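Local coordinates for protein monomethylamine methyltransferase MtmB1 (Methanosarcina barkeri, PDB 1TV2) that transfers the methyl group of monomethylamine to the corrinoid cofactor of its partner protein MtmC during methanogenesis from methylamine, at residues 332-337 against 347-352; 111-116 against 361-366; 230-235 against 256-261. All blocks are in the same frame, centred on the assembly; numbering follows the deposited sequence.

In the fold
Each contact has at least one segment on the parallel sheet of a TIM-barrel fold, with strands 227-231 and 255-259 in contact 3, 330-333 in contact 1 and 363-366 in contact 2; 111-116 packs against it from its own hairpin. Along the chain, contact 2 encloses contact 3 and then contact 1. Centre-to-centre separations are about 16 Å (1 and 2), 19 Å (1 and 3) and 17 Å (2 and 3). Contacts 1 and 2 meet because strands 330-333 and 363-366 are neighbours; contacts 1 and 3 meet through Q333 NE2 and E259 OE1, 2.8 Å apart. All three converge on the BG5 group, probably the ring end of the pyrrolysine at K202.

Contact 1: residues 332-337 against 347-352; sequences NQYYPC and LEASAQ. With BG5 (5-hydroxyamino-3-methyl-pyrrolidine-2-carboxylic acid), chain B.
The amide of Q352 lies flat over the ring of Y334, their planes only 7° apart, and also grips the backbone beside that ring. Its NE2 sits 3.4 Å above the Y334 ring plane, offset toward the rim, and donates to Q333 O at 2.8 Å with an N-H...O angle of 174°. The bond is straight at the donor, yet it reaches the carbonyl from well above its plane. Because Q352 CG stands anti to the backbone N (chi1 -165°) and the chain runs on extended, CG also covers the ring, 4.0 Å from the Y334 centroid, as a CH-pi contact. A bond from T306 to Q352 OE1 helps fix the amide's rotation. N332 ND2 comes close to Q352 NE2, but both are donors; the N332 amide is held instead by D356. At the ring's edge, A349 O lies 3.4 Å from Y334 CE2.

Farther along, C337 N donates to E348 OE2 at 2.8 Å on the syn side, tilted from the carboxylate plane, while A338 N binds the other oxygen. The strand end and the loop after it reach BG5: Q333 OE1 is 3.4 Å from BG5 C2, its amide fixed by NE2 bonds to E259 and D296 O, and Y335 OH is 3.1 Å from BG5 C6. Strand 330-333, helix 343-359 and strand 363-366 form a beta-alpha-beta unit of the TIM barrel, with the BG5 site at the strands' C-terminal ends.

Contact 2: residues 111-116 against 361-366; sequences VNVRKR and REILSG. With BG5 (5-hydroxyamino-3-methyl-pyrrolidine-2-carboxylic acid), chain B.
R361 meets R116 through its backbone: R116 NH1 donates to R361 O at 2.8 Å, with an angle of 148° at the hydrogen. The same NH1 also bonds T357 O, and R116 NE bonds A122 O, so several carbonyls hold the guanidinium, whereas the side chain of R361 turns away to a salt bridge with D296. E362 comes next. Its first torsion sets CG 3.2 Å from R114 O, and the bend at chi2 (76°) swings the carboxylate round to let OE2 accept R116 N at 2.8 Å through its anti lone pair, nearly straight at 172°. E362 OE1 takes S330 N, leaving the carboxylate clamped between two backbone amides. Water 1 donates to R114 O at 2.8 Å and, more weakly, to E362 O. The side chains of I363 and V113 cross at about a right angle, with I363 CD1 4.1 Å from V113 CG1. S365 OG reaches BG5 O1 at 2.6 Å, although Q127 OE1 competes for its proton.

Strand 363-366 runs in the parallel sheet between 125-128 and 330-333, with L364 packed on helix 343-359. Strand 111-114 pairs antiparallel with 101-104 and rests V113 on I125, while its R114 forms a salt bridge to E101 of a second subunit.

Contact 3: residues 230-235 against 256-261; sequences VSQLNE and IMDEQM. With BG5 (5-hydroxyamino-3-methyl-pyrrolidine-2-carboxylic acid), chain B.
Q232 reaches across to the neighbouring strand. Its CB lies 3.5 Å from Q260 CG, and its CG passes 3.3 Å from D258 OD1. CD lies near the D258 carboxylate plane, off its oxygen edge, 3.7 Å from both D258 OD1 and D258 OD2. At the tip, Q232 NE2 donates to D258 OD2 at 2.7 Å on the syn side, slightly tilted from the carboxylate plane, with an N-H...O angle of 163°. T281 O takes a second bond from NE2, N284 holds OE1, and H294 and S289 bind the D258 oxygens, so this buried polar group is satisfied on several sides.

The bonds V230 N to M257 O, E259 N to V230 O (2.9 Å) and Q232 N to E259 O (2.8 Å) establish the parallel register. Beyond the pairing, N234 ND2 bridges M261 O and E235 OE2.

On the face bearing S231 and E259, S231 OG donates at 2.7 Å to the anti lone pair of E259 OE2. E259 OE1, bonded to Q333, stands 3.6 Å from BG5 N1. V230 and D258 face helices 240-251 and 271-288. Neighbouring parallel strands with helices outside fit the TIM-barrel clan, and E259 sits at a strand's C-terminal end, where such barrels place their sites.

Contact 1: residues 332-337 against 347-352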
loop_
_atom_site.group_PDB
_atom_site.type_symbol
_atom_site.label_atom_id
_atom_site.label_comp_id
_atom_site.label_asym_id
_atom_site.label_seq_id
_atom_site.Cartn_x
_atom_site.Cartn_y
_atom_site.Cartn_z
ATOM N N ASN A 332 6.340 -32.802 -0.557
ATOM C CA ASN A 332 5.867 -33.958 -1.313
ATOM C C ASN A 332 4.341 -33.866 -1.389
ATOM O O ASN A 332 3.701 -33.369 -0.455
ATOM C CB ASN A 332 6.310 -35.257 -0.619
ATOM C CG ASN A 332 6.216 -36.475 -1.531
ATOM O OD1 ASN A 332 6.013 -36.348 -2.739
ATOM N ND2 ASN A 332 6.381 -37.662 -0.954
ATOM N N GLN A 333 3.768 -34.319 -2.504
ATOM C CA GLN A 333 2.319 -34.271 -2.708
ATOM C C GLN A 333 1.665 -35.636 -2.508
ATOM O O GLN A 333 2.257 -36.674 -2.808
ATOM C CB GLN A 333 1.996 -33.706 -4.095
ATOM C CG GLN A 333 2.617 -34.463 -5.246
ATOM C CD GLN A 333 2.626 -33.649 -6.528
ATOM O OE1 GLN A 333 1.576 -33.318 -7.078
ATOM N NE2 GLN A 333 3.821 -33.319 -7.006
ATOM N N TYR A 334 0.428 -35.612 -2.023
ATOM C CA TYR A 334 -0.317 -36.820 -1.683
ATOM C C TYR A 334 -1.402 -37.291 -2.648
ATOM O O TYR A 334 -2.392 -36.593 -2.875
ATOM C CB TYR A 334 -0.935 -36.635 -0.288
ATOM C CG TYR A 334 0.086 -36.509 0.824
ATOM C CD1 TYR A 334 1.097 -35.544 0.768
ATOM C CD2 TYR A 334 0.074 -37.388 1.907
ATOM C CE1 TYR A 334 2.077 -35.468 1.757
ATOM C CE2 TYR A 334 1.046 -37.320 2.904
ATOM C CZ TYR A 334 2.047 -36.365 2.821
ATOM O OH TYR A 334 3.038 -36.334 3.774
ATOM N N TYR A 335 -1.214 -38.493 -3.187
ATOM C CA TYR A 335 -2.172 -39.098 -4.106
ATOM C C TYR A 335 -2.540 -40.524 -3.696
ATOM O O TYR A 335 -1.930 -41.486 -4.163
ATOM C CB TYR A 335 -1.619 -39.137 -5.530
ATOM C CG TYR A 335 -1.768 -37.847 -6.295
ATOM C CD1 TYR A 335 -0.842 -36.812 -6.148
ATOM C CD2 TYR A 335 -2.833 -37.663 -7.174
ATOM C CE1 TYR A 335 -0.975 -35.624 -6.866
ATOM C CE2 TYR A 335 -2.976 -36.486 -7.892
ATOM C CZ TYR A 335 -2.045 -35.472 -7.736
ATOM O OH TYR A 335 -2.182 -34.314 -8.463
ATOM N N PRO A 336 -3.529 -40.676 -2.801
ATOM C CA PRO A 336 -3.962 -42.006 -2.351
ATOM C C PRO A 336 -4.885 -42.617 -3.403
ATOM O O PRO A 336 -5.446 -41.894 -4.228
ATOM C CB PRO A 336 -4.733 -41.714 -1.059
ATOM C CG PRO A 336 -4.276 -40.335 -0.651
ATOM C CD PRO A 336 -4.132 -39.626 -1.965
ATOM N N CYS A 337 -5.048 -43.937 -3.366
ATOM C CA CYS A 337 -5.934 -44.619 -4.306
ATOM C C CYS A 337 -7.382 -44.468 -3.841
ATOM O O CYS A 337 -8.268 -44.129 -4.627
ATOM C CB CYS A 337 -5.598 -46.113 -4.384
ATOM S SG CYS A 337 -3.964 -46.505 -5.035
ATOM N N LEU A 347 -5.254 -44.180 5.853
ATOM C CA LEU A 347 -4.062 -44.970 6.128
ATOM C C LEU A 347 -3.002 -44.735 5.061
ATOM O O LEU A 347 -1.808 -44.711 5.357
ATOM C CB LEU A 347 -4.410 -46.463 6.205
ATOM C CG LEU A 347 -5.270 -46.896 7.400
ATOM C CD1 LEU A 347 -5.536 -48.397 7.330
ATOM C CD2 LEU A 347 -4.561 -46.544 8.699
ATOM N N GLU A 348 -3.445 -44.566 3.820
ATOM C CA GLU A 348 -2.532 -44.315 2.712
ATOM C C GLU A 348 -1.828 -42.979 2.927
ATOM O O GLU A 348 -0.609 -42.874 2.790
ATOM C CB GLU A 348 -3.293 -44.269 1.387
ATOM C CG GLU A 348 -3.702 -45.618 0.823
ATOM C CD GLU A 348 -4.406 -45.476 -0.512
ATOM O OE1 GLU A 348 -5.638 -45.268 -0.521
ATOM O OE2 GLU A 348 -3.723 -45.553 -1.556
ATOM N N ALA A 349 -2.607 -41.955 3.263
ATOM C CA ALA A 349 -2.048 -40.630 3.494
ATOM C C ALA A 349 -1.136 -40.647 4.712
ATOM O O ALA A 349 -0.105 -39.977 4.731
ATOM C CB ALA A 349 -3.172 -39.612 3.686
ATOM N N SER A 350 -1.517 -41.419 5.726
ATOM C CA SER A 350 -0.723 -41.512 6.946
ATOM C C SER A 350 0.657 -42.095 6.679
ATOM O O SER A 350 1.655 -41.610 7.213
ATOM C CB SER A 350 -1.444 -42.368 7.992
ATOM O OG SER A 350 -2.631 -41.738 8.434
ATOM N N ALA A 351 0.713 -43.140 5.858
ATOM C CA ALA A 351 1.988 -43.770 5.528
ATOM C C ALA A 351 2.926 -42.752 4.882
ATOM O O ALA A 351 4.122 -42.705 5.193
ATOM C CB ALA A 351 1.766 -44.955 4.586
ATOM N N GLN A 352 2.384 -41.930 3.984
ATOM C CA GLN A 352 3.205 -40.930 3.314
ATOM C C GLN A 352 3.611 -39.820 4.282
ATOM O O GLN A 352 4.735 -39.329 4.229
ATOM C CB GLN A 352 2.472 -40.327 2.112
ATOM C CG GLN A 352 3.426 -39.575 1.188
ATOM C CD GLN A 352 2.764 -39.044 -0.066
ATOM O OE1 GLN A 352 1.819 -39.643 -0.589
ATOM N NE2 GLN A 352 3.273 -37.921 -0.573
HETATM C C1 BG5 B . 0.520 -29.329 -5.195
HETATM C C2 BG5 B . 0.274 -30.257 -6.377
HETATM C C3 BG5 B . -1.200 -30.327 -6.741
HETATM C C4 BG5 B . -1.373 -29.401 -7.946
HETATM C C5 BG5 B . -0.020 -29.335 -8.650
HETATM C C6 BG5 B . -1.462 -31.698 -7.051
HETATM N N1 BG5 B . 1.009 -29.825 -7.652
HETATM O O1 BG5 B . 0.497 -29.789 -4.049
HETATM N N2 BG5 B . 0.281 -27.979 -8.989
HETATM O O2 BG5 B . 0.951 -27.002 -8.151
#

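Contact 2: residues 111-116 against 361-366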
loop_
_atom_site.group_PDB
_atom_site.type_symbol
_atom_site.label_atom_id
_atom_site.label_comp_id
_atom_site.label_asym_id
_atom_site.label_seq_id
_atom_site.Cartn_x
_atom_site.Cartn_y
_atom_site.Cartn_z
ATOM N N VAL A 111 3.267 -18.091 8.070
ATOM C CA VAL A 111 4.079 -19.141 8.682
ATOM C C VAL A 111 5.484 -19.159 8.088
ATOM O O VAL A 111 5.671 -18.878 6.901
ATOM C CB VAL A 111 3.457 -20.552 8.494
ATOM C CG1 VAL A 111 2.131 -20.638 9.237
ATOM C CG2 VAL A 111 3.267 -20.856 7.008
ATOM N N ASN A 112 6.467 -19.482 8.921
ATOM C CA ASN A 112 7.850 -19.548 8.473
ATOM C C ASN A 112 8.193 -20.954 8.005
ATOM O O ASN A 112 7.871 -21.939 8.671
ATOM C CB ASN A 112 8.805 -19.160 9.600
ATOM C CG ASN A 112 8.602 -17.738 10.075
ATOM O OD1 ASN A 112 7.819 -17.479 10.991
ATOM N ND2 ASN A 112 9.303 -16.804 9.446
ATOM N N VAL A 113 8.844 -21.042 6.853
ATOM C CA VAL A 113 9.251 -22.330 6.309
ATOM C C VAL A 113 10.769 -22.400 6.415
ATOM O O VAL A 113 11.479 -21.669 5.725
ATOM C CB VAL A 113 8.841 -22.481 4.825
ATOM C CG1 VAL A 113 9.306 -23.836 4.284
ATOM C CG2 VAL A 113 7.330 -22.347 4.690
ATOM N N ARG A 114 11.257 -23.268 7.298
ATOM C CA ARG A 114 12.689 -23.429 7.500
ATOM C C ARG A 114 13.087 -24.885 7.298
ATOM O O ARG A 114 12.251 -25.786 7.400
ATOM C CB ARG A 114 13.078 -22.949 8.903
ATOM C CG ARG A 114 12.700 -21.486 9.165
ATOM C CD ARG A 114 13.408 -20.927 10.390
ATOM N NE ARG A 114 13.076 -19.522 10.638
ATOM C CZ ARG A 114 12.136 -19.114 11.486
ATOM N NH1 ARG A 114 11.429 -20.000 12.174
ATOM N NH2 ARG A 114 11.909 -17.818 11.657
ATOM N N LYS A 115 14.363 -25.117 7.006
ATOM C CA LYS A 115 14.843 -26.472 6.760
ATOM C C LYS A 115 14.639 -27.465 7.901
ATOM O O LYS A 115 14.749 -27.115 9.077
ATOM C CB LYS A 115 16.329 -26.454 6.388
ATOM C CG LYS A 115 16.895 -27.851 6.169
ATOM C CD LYS A 115 18.361 -27.851 5.781
ATOM C CE LYS A 115 18.877 -29.284 5.643
ATOM N NZ LYS A 115 20.288 -29.313 5.176
ATOM N N ARG A 116 14.338 -28.708 7.529
ATOM C CA ARG A 116 14.156 -29.796 8.485
ATOM C C ARG A 116 15.153 -30.891 8.126
ATOM O O ARG A 116 15.422 -31.141 6.951
ATOM C CB ARG A 116 12.742 -30.386 8.412
ATOM C CG ARG A 116 11.641 -29.509 8.978
ATOM C CD ARG A 116 10.298 -30.245 9.001
ATOM N NE ARG A 116 10.279 -31.352 9.957
ATOM C CZ ARG A 116 10.333 -32.642 9.629
ATOM N NH1 ARG A 116 10.408 -33.010 8.354
ATOM N NH2 ARG A 116 10.323 -33.568 10.581
ATOM N N ARG A 361 11.130 -33.705 4.894
ATOM C CA ARG A 361 10.391 -32.749 4.063
ATOM C C ARG A 361 10.002 -31.528 4.891
ATOM O O ARG A 361 9.687 -31.648 6.075
ATOM C CB ARG A 361 9.114 -33.383 3.500
ATOM C CG ARG A 361 9.336 -34.534 2.531
ATOM C CD ARG A 361 9.915 -34.063 1.204
ATOM N NE ARG A 361 10.168 -35.194 0.316
ATOM C CZ ARG A 361 10.710 -35.095 -0.893
ATOM N NH1 ARG A 361 11.057 -33.908 -1.373
ATOM N NH2 ARG A 361 10.920 -36.188 -1.613
ATOM N N GLU A 362 10.021 -30.355 4.270
ATOM C CA GLU A 362 9.645 -29.131 4.966
ATOM C C GLU A 362 8.146 -28.865 4.817
ATOM O O GLU A 362 7.529 -28.253 5.692
ATOM C CB GLU A 362 10.420 -27.926 4.419
ATOM C CG GLU A 362 11.867 -27.796 4.890
ATOM C CD GLU A 362 12.813 -28.764 4.208
ATOM O OE1 GLU A 362 12.580 -29.095 3.025
ATOM O OE2 GLU A 362 13.803 -29.178 4.850
ATOM N N ILE A 363 7.569 -29.331 3.710
ATOM C CA ILE A 363 6.147 -29.119 3.435
ATOM C C ILE A 363 5.402 -30.372 2.972
ATOM O O ILE A 363 5.881 -31.105 2.103
ATOM C CB ILE A 363 5.959 -28.035 2.343
ATOM C CG1 ILE A 363 6.563 -26.708 2.811
ATOM C CG2 ILE A 363 4.479 -27.872 2.009
ATOM C CD1 ILE A 363 6.602 -25.640 1.723
ATOM N N LEU A 364 4.229 -30.613 3.554
ATOM C CA LEU A 364 3.396 -31.748 3.161
ATOM C C LEU A 364 2.203 -31.123 2.433
ATOM O O LEU A 364 1.459 -30.338 3.016
ATOM C CB LEU A 364 2.911 -32.525 4.387
ATOM C CG LEU A 364 3.960 -32.903 5.436
ATOM C CD1 LEU A 364 3.314 -33.794 6.490
ATOM C CD2 LEU A 364 5.132 -33.616 4.780
ATOM N N SER A 365 2.027 -31.464 1.160
ATOM C CA SER A 365 0.946 -30.892 0.364
ATOM C C SER A 365 -0.073 -31.963 -0.052
ATOM O O SER A 365 0.185 -32.762 -0.957
ATOM C CB SER A 365 1.549 -30.211 -0.873
ATOM O OG SER A 365 0.639 -29.308 -1.483
ATOM N N GLY A 366 -1.229 -31.969 0.613
ATOM C CA GLY A 366 -2.265 -32.948 0.313
ATOM C C GLY A 366 -3.648 -32.499 0.765
ATOM O O GLY A 366 -3.779 -31.422 1.347
HETATM C C1 BG5 B . 0.520 -29.329 -5.195
HETATM C C2 BG5 B . 0.274 -30.257 -6.377
HETATM C C3 BG5 B . -1.200 -30.327 -6.741
HETATM C C4 BG5 B . -1.373 -29.401 -7.946
HETATM C C5 BG5 B . -0.020 -29.335 -8.650
HETATM C C6 BG5 B . -1.462 -31.698 -7.051
HETATM N N1 BG5 B . 1.009 -29.825 -7.652
HETATM O O1 BG5 B . 0.497 -29.789 -4.049
HETATM N N2 BG5 B . 0.281 -27.979 -8.989
HETATM O O2 BG5 B . 0.951 -27.002 -8.151
HETATM O O HOH W 1 9.592 -26.612 7.686
#

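Contact 3: residues 230-235 against 256-261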
loop_
_atom_site.group_PDB
_atom_site.type_symbol
_atom_site.label_atom_id
_atom_site.label_comp_id
_atom_site.label_asym_id
_atom_site.label_seq_id
_atom_site.Cartn_x
_atom_site.Cartn_y
_atom_site.Cartn_z
ATOM N N VAL A 230 5.215 -24.472 -11.068
ATOM C CA VAL A 230 5.744 -24.693 -12.406
ATOM C C VAL A 230 6.098 -26.181 -12.372
ATOM O O VAL A 230 6.697 -26.662 -11.406
ATOM C CB VAL A 230 6.992 -23.823 -12.716
ATOM C CG1 VAL A 230 8.146 -24.175 -11.795
ATOM C CG2 VAL A 230 7.386 -24.014 -14.181
ATOM N N SER A 231 5.698 -26.918 -13.403
ATOM C CA SER A 231 5.946 -28.355 -13.436
ATOM C C SER A 231 6.981 -28.831 -14.434
ATOM O O SER A 231 6.954 -28.447 -15.601
ATOM C CB SER A 231 4.643 -29.105 -13.726
ATOM O OG SER A 231 3.630 -28.765 -12.801
ATOM N N GLN A 232 7.890 -29.679 -13.966
ATOM C CA GLN A 232 8.891 -30.269 -14.842
ATOM C C GLN A 232 8.173 -31.470 -15.455
ATOM O O GLN A 232 7.209 -31.978 -14.877
ATOM C CB GLN A 232 10.099 -30.768 -14.053
ATOM C CG GLN A 232 10.941 -29.695 -13.393
ATOM C CD GLN A 232 12.224 -30.266 -12.824
ATOM O OE1 GLN A 232 13.009 -30.881 -13.547
ATOM N NE2 GLN A 232 12.444 -30.072 -11.524
ATOM N N LEU A 233 8.638 -31.929 -16.612
ATOM C CA LEU A 233 8.016 -33.077 -17.265
ATOM C C LEU A 233 8.773 -34.368 -16.924
ATOM O O LEU A 233 9.732 -34.342 -16.152
ATOM C CB LEU A 233 7.977 -32.843 -18.779
ATOM C CG LEU A 233 7.303 -31.525 -19.189
ATOM C CD1 LEU A 233 7.360 -31.357 -20.698
ATOM C CD2 LEU A 233 5.856 -31.510 -18.709
ATOM N N ASN A 234 8.337 -35.495 -17.486
ATOM C CA ASN A 234 8.975 -36.786 -17.220
ATOM C C ASN A 234 9.762 -37.298 -18.424
ATOM O O ASN A 234 9.177 -37.484 -19.493
ATOM C CB ASN A 234 7.920 -37.835 -16.860
ATOM C CG ASN A 234 7.163 -37.495 -15.596
ATOM O OD1 ASN A 234 6.323 -36.594 -15.581
ATOM N ND2 ASN A 234 7.465 -38.207 -14.521
ATOM N N GLU A 235 11.071 -37.517 -18.288
ATOM C CA GLU A 235 11.860 -37.287 -17.073
ATOM C C GLU A 235 13.017 -36.382 -17.520
ATOM O O GLU A 235 13.518 -36.537 -18.636
ATOM C CB GLU A 235 12.430 -38.609 -16.541
ATOM C CG GLU A 235 11.400 -39.690 -16.209
ATOM C CD GLU A 235 10.540 -39.357 -14.996
ATOM O OE1 GLU A 235 10.818 -38.343 -14.317
ATOM O OE2 GLU A 235 9.586 -40.117 -14.716
ATOM N N ILE A 256 8.728 -19.336 -5.685
ATOM C CA ILE A 256 8.558 -20.336 -6.735
ATOM C C ILE A 256 8.623 -21.785 -6.263
ATOM O O ILE A 256 9.580 -22.199 -5.602
ATOM C CB ILE A 256 9.626 -20.147 -7.847
ATOM C CG1 ILE A 256 9.424 -18.790 -8.531
ATOM C CG2 ILE A 256 9.551 -21.302 -8.858
ATOM C CD1 ILE A 256 10.494 -18.446 -9.550
ATOM N N MET A 257 7.595 -22.555 -6.605
ATOM C CA MET A 257 7.571 -23.963 -6.255
ATOM C C MET A 257 7.683 -24.773 -7.537
ATOM O O MET A 257 6.751 -24.805 -8.343
ATOM C CB MET A 257 6.279 -24.364 -5.547
ATOM C CG MET A 257 6.257 -25.857 -5.206
ATOM S SD MET A 257 4.612 -26.559 -4.995
ATOM C CE MET A 257 4.121 -26.729 -6.710
ATOM N N ASP A 258 8.834 -25.408 -7.727
ATOM C CA ASP A 258 9.060 -26.244 -8.896
ATOM C C ASP A 258 8.609 -27.641 -8.489
ATOM O O ASP A 258 8.940 -28.098 -7.397
ATOM C CB ASP A 258 10.551 -26.252 -9.250
ATOM C CG ASP A 258 10.914 -27.343 -10.241
ATOM O OD1 ASP A 258 11.069 -27.041 -11.445
ATOM O OD2 ASP A 258 11.036 -28.508 -9.807
ATOM N N GLU A 259 7.848 -28.316 -9.345
ATOM C CA GLU A 259 7.383 -29.662 -9.021
ATOM C C GLU A 259 7.794 -30.679 -10.084
ATOM O O GLU A 259 8.049 -30.330 -11.237
ATOM C CB GLU A 259 5.857 -29.708 -8.905
ATOM C CG GLU A 259 5.183 -30.062 -10.225
ATOM C CD GLU A 259 3.841 -30.738 -10.054
ATOM O OE1 GLU A 259 3.728 -31.646 -9.205
ATOM O OE2 GLU A 259 2.897 -30.370 -10.782
ATOM N N GLN A 260 7.841 -31.944 -9.680
ATOM C CA GLN A 260 8.169 -33.033 -10.588
ATOM C C GLN A 260 7.713 -34.326 -9.928
ATOM O O GLN A 260 7.954 -34.545 -8.741
ATOM C CB GLN A 260 9.674 -33.078 -10.878
ATOM C CG GLN A 260 10.018 -33.718 -12.225
ATOM C CD GLN A 260 10.138 -35.231 -12.166
ATOM O OE1 GLN A 260 9.802 -35.931 -13.126
ATOM N NE2 GLN A 260 10.638 -35.744 -11.048
ATOM N N MET A 261 7.029 -35.163 -10.701
ATOM C CA MET A 261 6.534 -36.432 -10.199
ATOM C C MET A 261 7.208 -37.583 -10.933
ATOM O O MET A 261 6.703 -38.067 -11.949
ATOM C CB MET A 261 5.019 -36.525 -10.384
ATOM C CG MET A 261 4.224 -35.527 -9.558
ATOM S SD MET A 261 2.452 -35.836 -9.670
ATOM C CE MET A 261 2.235 -37.061 -8.372
HETATM C C1 BG5 B . 0.520 -29.329 -5.195
HETATM C C2 BG5 B . 0.274 -30.257 -6.377
HETATM C C3 BG5 B . -1.200 -30.327 -6.741
HETATM C C4 BG5 B . -1.373 -29.401 -7.946
HETATM C C5 BG5 B . -0.020 -29.335 -8.650
HETATM C C6 BG5 B . -1.462 -31.698 -7.051
HETATM N N1 BG5 B . 1.009 -29.825 -7.652
HETATM O O1 BG5 B . 0.497 -29.789 -4.049
HETATM N N2 BG5 B . 0.281 -27.979 -8.989
HETATM O O2 BG5 B . 0.951 -27.002 -8.151
HETATM O O HOH W 2 6.871 -34.479 -13.618
HETATM O O HOH W 3 4.288 -37.982 -13.485
#